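Local coordinates for hypothetical protein EF3068 (Enterococcus faecalis, PDB 2B6C) that is of unverified function but probably recognises or repairs alkylated DNA, at residues B[190-193]-B[194-198]; B[202-205]-B[206-209]. All blocks are in the same frame, centred on the assembly; numbering follows the deposited sequence. Where two conformers were deposited one is given.

Contact 1. Residues B[190-193]-B[194-198]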
loop_
_atom_site.group_PDB
_atom_site.type_symbol
_atom_site.label_atom_id
_atom_site.label_comp_id
_atom_site.label_asym_id
_atom_site.label_seq_id
_atom_site.Cartn_x
_atom_site.Cartn_y
_atom_site.Cartn_z
ATOM N N ASN B 190 -14.454 16.442 16.496
ATOM C CA ASN B 190 -15.736 16.749 17.139
ATOM C C ASN B 190 -15.556 17.404 18.494
ATOM O O ASN B 190 -15.703 16.730 19.533
ATOM C CB ASN B 190 -16.595 15.482 17.261
ATOM C CG ASN B 190 -18.113 15.799 17.403
ATOM O OD1 ASN B 190 -18.537 16.919 17.819
ATOM N ND2 ASN B 190 -18.935 14.807 17.038
ATOM N N PRO B 191 -15.181 18.706 18.506
ATOM C CA PRO B 191 -14.943 19.321 19.811
ATOM C C PRO B 191 -16.200 19.398 20.672
ATOM O O PRO B 191 -16.065 19.312 21.883
ATOM C CB PRO B 191 -14.389 20.712 19.482
ATOM C CG PRO B 191 -14.770 20.971 18.082
ATOM C CD PRO B 191 -14.934 19.651 17.395
ATOM N N GLN B 192 -17.387 19.564 20.072
ATOM C CA GLN B 192 -18.657 19.565 20.861
ATOM C C GLN B 192 -18.841 18.236 21.640
ATOM O O GLN B 192 -19.055 18.254 22.863
ATOM C CB GLN B 192 -19.922 19.887 20.031
ATOM C CG GLN B 192 -21.238 19.615 20.834
ATOM C CD GLN B 192 -22.579 19.908 20.134
ATOM O OE1 GLN B 192 -22.676 20.669 19.154
ATOM N NE2 GLN B 192 -23.644 19.304 20.675
ATOM N N TRP B 193 -18.792 17.103 20.927
ATOM C CA TRP B 193 -18.890 15.797 21.574
ATOM C C TRP B 193 -17.838 15.645 22.689
ATOM O O TRP B 193 -18.166 15.192 23.784
ATOM C CB TRP B 193 -18.788 14.641 20.537
ATOM C CG TRP B 193 -19.052 13.282 21.114
ATOM C CD1 TRP B 193 -20.237 12.622 21.110
ATOM C CD2 TRP B 193 -18.115 12.425 21.791
ATOM N NE1 TRP B 193 -20.109 11.408 21.739
ATOM C CE2 TRP B 193 -18.816 11.256 22.164
ATOM C CE3 TRP B 193 -16.758 12.535 22.124
ATOM C CZ2 TRP B 193 -18.205 10.185 22.852
ATOM C CZ3 TRP B 193 -16.142 11.460 22.799
ATOM C CH2 TRP B 193 -16.872 10.299 23.147
ATOM N N VAL B 194 -16.583 16.025 22.426
ATOM C CA VAL B 194 -15.558 15.948 23.470
ATOM C C VAL B 194 -15.900 16.842 24.683
ATOM O O VAL B 194 -15.784 16.373 25.832
ATOM C CB VAL B 194 -14.095 16.142 22.927
ATOM C CG1 VAL B 194 -13.068 16.119 24.067
ATOM C CG2 VAL B 194 -13.765 15.031 21.912
ATOM N N GLU B 195 -16.341 18.079 24.435
ATOM C CA GLU B 195 -16.814 19.030 25.462
ATOM C C GLU B 195 -17.904 18.410 26.350
ATOM O O GLU B 195 -17.843 18.458 27.569
ATOM C CB GLU B 195 -17.408 20.288 24.794
ATOM C CG GLU B 195 -16.434 21.290 24.130
ATOM C CD GLU B 195 -16.361 22.610 24.877
ATOM O OE1 GLU B 195 -15.798 23.596 24.350
ATOM O OE2 GLU B 195 -16.871 22.664 26.011
ATOM N N GLU B 196 -18.943 17.878 25.692
ATOM C CA GLU B 196 -20.080 17.247 26.388
ATOM C C GLU B 196 -19.639 16.098 27.280
ATOM O O GLU B 196 -19.948 16.104 28.472
ATOM C CB GLU B 196 -21.158 16.803 25.414
ATOM C CG GLU B 196 -21.857 17.953 24.783
ATOM C CD GLU B 196 -22.823 17.546 23.693
ATOM O OE1 GLU B 196 -22.612 16.533 22.986
ATOM O OE2 GLU B 196 -23.808 18.269 23.543
ATOM N N LEU B 197 -18.872 15.151 26.723
ATOM C CA LEU B 197 -18.366 14.033 27.491
ATOM C C LEU B 197 -17.588 14.489 28.734
ATOM O O LEU B 197 -17.827 14.000 29.834
ATOM C CB LEU B 197 -17.505 13.140 26.596
ATOM C CG LEU B 197 -17.115 11.756 27.115
ATOM C CD1 LEU B 197 -15.934 11.856 28.084
ATOM C CD2 LEU B 197 -18.307 11.037 27.727
HETATM N N MSE B 198 -16.678 15.441 28.552
HETATM C CA MSE B 198 -15.809 15.913 29.646
HETATM C C MSE B 198 -16.543 16.668 30.743
HETATM O O MSE B 198 -16.022 16.804 31.852
HETATM C CB MSE B 198 -14.653 16.741 29.103
HETATM C CG MSE B 198 -13.741 15.909 28.192
HETATM SE SE MSE B 198 -12.150 16.905 27.627
HETATM C CE MSE B 198 -11.103 16.703 29.235
#

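Contact 2. Residues B[202-205]-B[206-209]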
loop_
_atom_site.group_PDB
_atom_site.type_symbol
_atom_site.label_atom_id
_atom_site.label_comp_id
_atom_site.label_asym_id
_atom_site.label_seq_id
_atom_site.Cartn_x
_atom_site.Cartn_y
_atom_site.Cartn_z
ATOM N N VAL B 202 -16.562 12.882 35.373
ATOM C CA VAL B 202 -15.471 13.464 36.166
ATOM C C VAL B 202 -14.165 12.711 35.884
ATOM O O VAL B 202 -13.913 11.628 36.415
ATOM C CB VAL B 202 -15.808 13.541 37.674
ATOM C CG1 VAL B 202 -14.602 14.044 38.500
ATOM C CG2 VAL B 202 -17.021 14.470 37.886
ATOM N N LEU B 203 -13.353 13.303 35.013
ATOM C CA LEU B 203 -12.114 12.703 34.547
ATOM C C LEU B 203 -10.958 13.080 35.457
ATOM O O LEU B 203 -11.039 14.068 36.154
ATOM C CB LEU B 203 -11.815 13.144 33.110
ATOM C CG LEU B 203 -12.808 12.723 32.037
ATOM C CD1 LEU B 203 -12.407 13.362 30.686
ATOM C CD2 LEU B 203 -12.966 11.176 31.945
ATOM N N SER B 204 -9.885 12.298 35.446
ATOM C CA SER B 204 -8.700 12.599 36.243
ATOM C C SER B 204 -8.128 13.958 35.817
ATOM O O SER B 204 -8.336 14.365 34.658
ATOM C CB SER B 204 -7.647 11.499 36.016
ATOM O OG SER B 204 -7.086 11.600 34.716
ATOM N N PRO B 205 -7.450 14.694 36.740
ATOM C CA PRO B 205 -6.774 15.936 36.317
ATOM C C PRO B 205 -5.879 15.737 35.063
ATOM O O PRO B 205 -5.894 16.593 34.166
ATOM C CB PRO B 205 -5.910 16.306 37.542
ATOM C CG PRO B 205 -6.669 15.773 38.688
ATOM C CD PRO B 205 -7.295 14.462 38.194
ATOM N N LEU B 206 -5.123 14.634 34.994
ATOM C CA LEU B 206 -4.256 14.423 33.833
ATOM C C LEU B 206 -5.063 14.231 32.539
ATOM O O LEU B 206 -4.725 14.833 31.521
ATOM C CB LEU B 206 -3.261 13.270 34.045
ATOM C CG LEU B 206 -2.300 13.099 32.864
ATOM C CD1 LEU B 206 -0.844 12.845 33.291
ATOM C CD2 LEU B 206 -2.828 12.012 31.930
ATOM N N ALA B 207 -6.113 13.406 32.583
ATOM C CA ALA B 207 -6.950 13.153 31.402
ATOM C C ALA B 207 -7.665 14.434 30.956
ATOM O O ALA B 207 -7.796 14.695 29.775
ATOM C CB ALA B 207 -7.973 12.012 31.678
ATOM N N GLN B 208 -8.110 15.223 31.922
ATOM C CA GLN B 208 -8.805 16.485 31.678
ATOM C C GLN B 208 -7.859 17.512 31.047
ATOM O O GLN B 208 -8.226 18.176 30.087
ATOM C CB GLN B 208 -9.392 17.009 32.999
ATOM C CG GLN B 208 -10.096 18.395 32.940
ATOM C CD GLN B 208 -11.511 18.296 32.369
ATOM O OE1 GLN B 208 -12.121 17.218 32.368
ATOM N NE2 GLN B 208 -12.034 19.416 31.870
ATOM N N ARG B 209 -6.647 17.652 31.588
ATOM C CA ARG B 209 -5.646 18.536 30.990
ATOM C C ARG B 209 -5.338 18.123 29.545
ATOM O O ARG B 209 -5.455 18.925 28.626
ATOM C CB ARG B 209 -4.374 18.611 31.859
ATOM C CG ARG B 209 -3.301 19.575 31.329
ATOM C CD ARG B 209 -3.536 21.037 31.714
ATOM N NE ARG B 209 -2.497 21.834 31.082
ATOM C CZ ARG B 209 -1.305 22.101 31.613
ATOM N NH1 ARG B 209 -0.430 22.835 30.919
ATOM N NH2 ARG B 209 -0.993 21.684 32.839
HETATM O O HOH W 1 -13.913 15.953 33.576
#

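Contact 1. Residues B[190-193]-B[194-198]
Asn190 grips the start of helix 191-200 through two oxygens. Its backbone O accepts from Val194 N at 3.1 Å. Its side-chain OD1 takes Trp193 N at 3.1 Å; here the donor stands 66° above the amide plane, so this N-cap bond does not use a lone-pair direction. The i to i+4 series then runs on, with Glu195 N to Pro191 O at 2.8 Å, Glu196 N to Gln192 O and Leu197 N to Trp193 O.

One side-chain bond spans a turn of the helix: Gln192 NE2 donates to Glu196 OE2 at 3.1 Å. Gln192 is extended, CG anti to the backbone N (chi1 169°), and Glu196 continues straight beyond CG, which lets the two ends meet although their amide and carboxylate planes stand almost perpendicular. The amide reaches OE2 from above the carboxylate plane.

On another side of the helix the Trp193 indole is held by its own turn. Leu197 CB lies over one ring face; in one of the two conformers of Leu197, its CG comes to 4.2 Å from Trp193 CH2. Val194 CG2 sits in plane at the ring edge, 3.9 Å from Trp193 CE3. Tyr186 meets the indole at a steep angle, while Gln157, Leu160 and Lys161 of helix 157-166 also touch it.

Asn190 OD1 thus satisfies a Trp193 N-H that has no acceptor a turn earlier in the helix, whereas the Glu196 carboxylate, a turn further in, is met by the neutral amide of Gln192, a charged-neutral pair and not a salt bridge.

Contact 2. Residues B[202-205]-B[206-209]
The flat carboxamide of Gln208 reaches toward the preceding loop, OE1 lying 4.2 Å from Leu203 CB. Two torsions place it there: CG is anti to the backbone N, and the chain then bends at chi2 (79°). Met198 of helix 191-200 also touches the Gln208 side chain. A water, accepting from Leu203 N at 3.1 Å, lies between that N-H and the amide oxygen. Its separation from Gln208 OE1 is only 2.5 Å, too short for the details of this second link to be trusted.

Ser204 is the N-cap of helix 205-211. Its OG accepts from Ala207 N at 3.0 Å, with an N-H...O angle of 160°. Ser204 OG stands between the backbone N and the carbonyl carbon (chi1 71°), which brings it over the first turn, 3.2 Å from Ala207 CB. Gln176 OE1 on helix 173-186 forms a further hydrogen bond with the same OG, so this one group both caps its own helix and links it to a neighbour. Pro205, having no N-H to satisfy, suits the first position after such a cap, where a backbone N-H would find no acceptor a turn earlier in the helix.

Backbone bonds carry the turn onward: Gln208 N reaches Ser204 O at 2.9 Å, and Arg209 N reaches Pro205 O. Apolar packing is light within the turn, Leu203 CB standing 4.3 Å from Ala207 CB. Both residues also pack on helix 173-186, Leu203 against Leu183 and Ala207 against Ile179. Leu206, one residue before Ala207, touches Phe173 at the start of that same helix.

In the fold
Leaving helix 173-186, the chain enters helix 191-200 at contact 1, emerges into a short loop and starts helix 205-211 at contact 2. The two are in series, neither nesting nor crossing, and each closes only a local turn at a helix N-terminus; they lie about 14 Å apart, centre to centre. Met198, a selenomethionine, joins them: its CG is 3.8 Å from Leu203 CD1, and its CE packs near Gln208 OE1. Leu183 touches Val194 and Met198 of contact 1 as well as Leu203 of contact 2, so helix 173-186 is their common backing. Residues 190-198 additionally reach helix 157-166. Together they form part of the C-terminal end of the all-helical array.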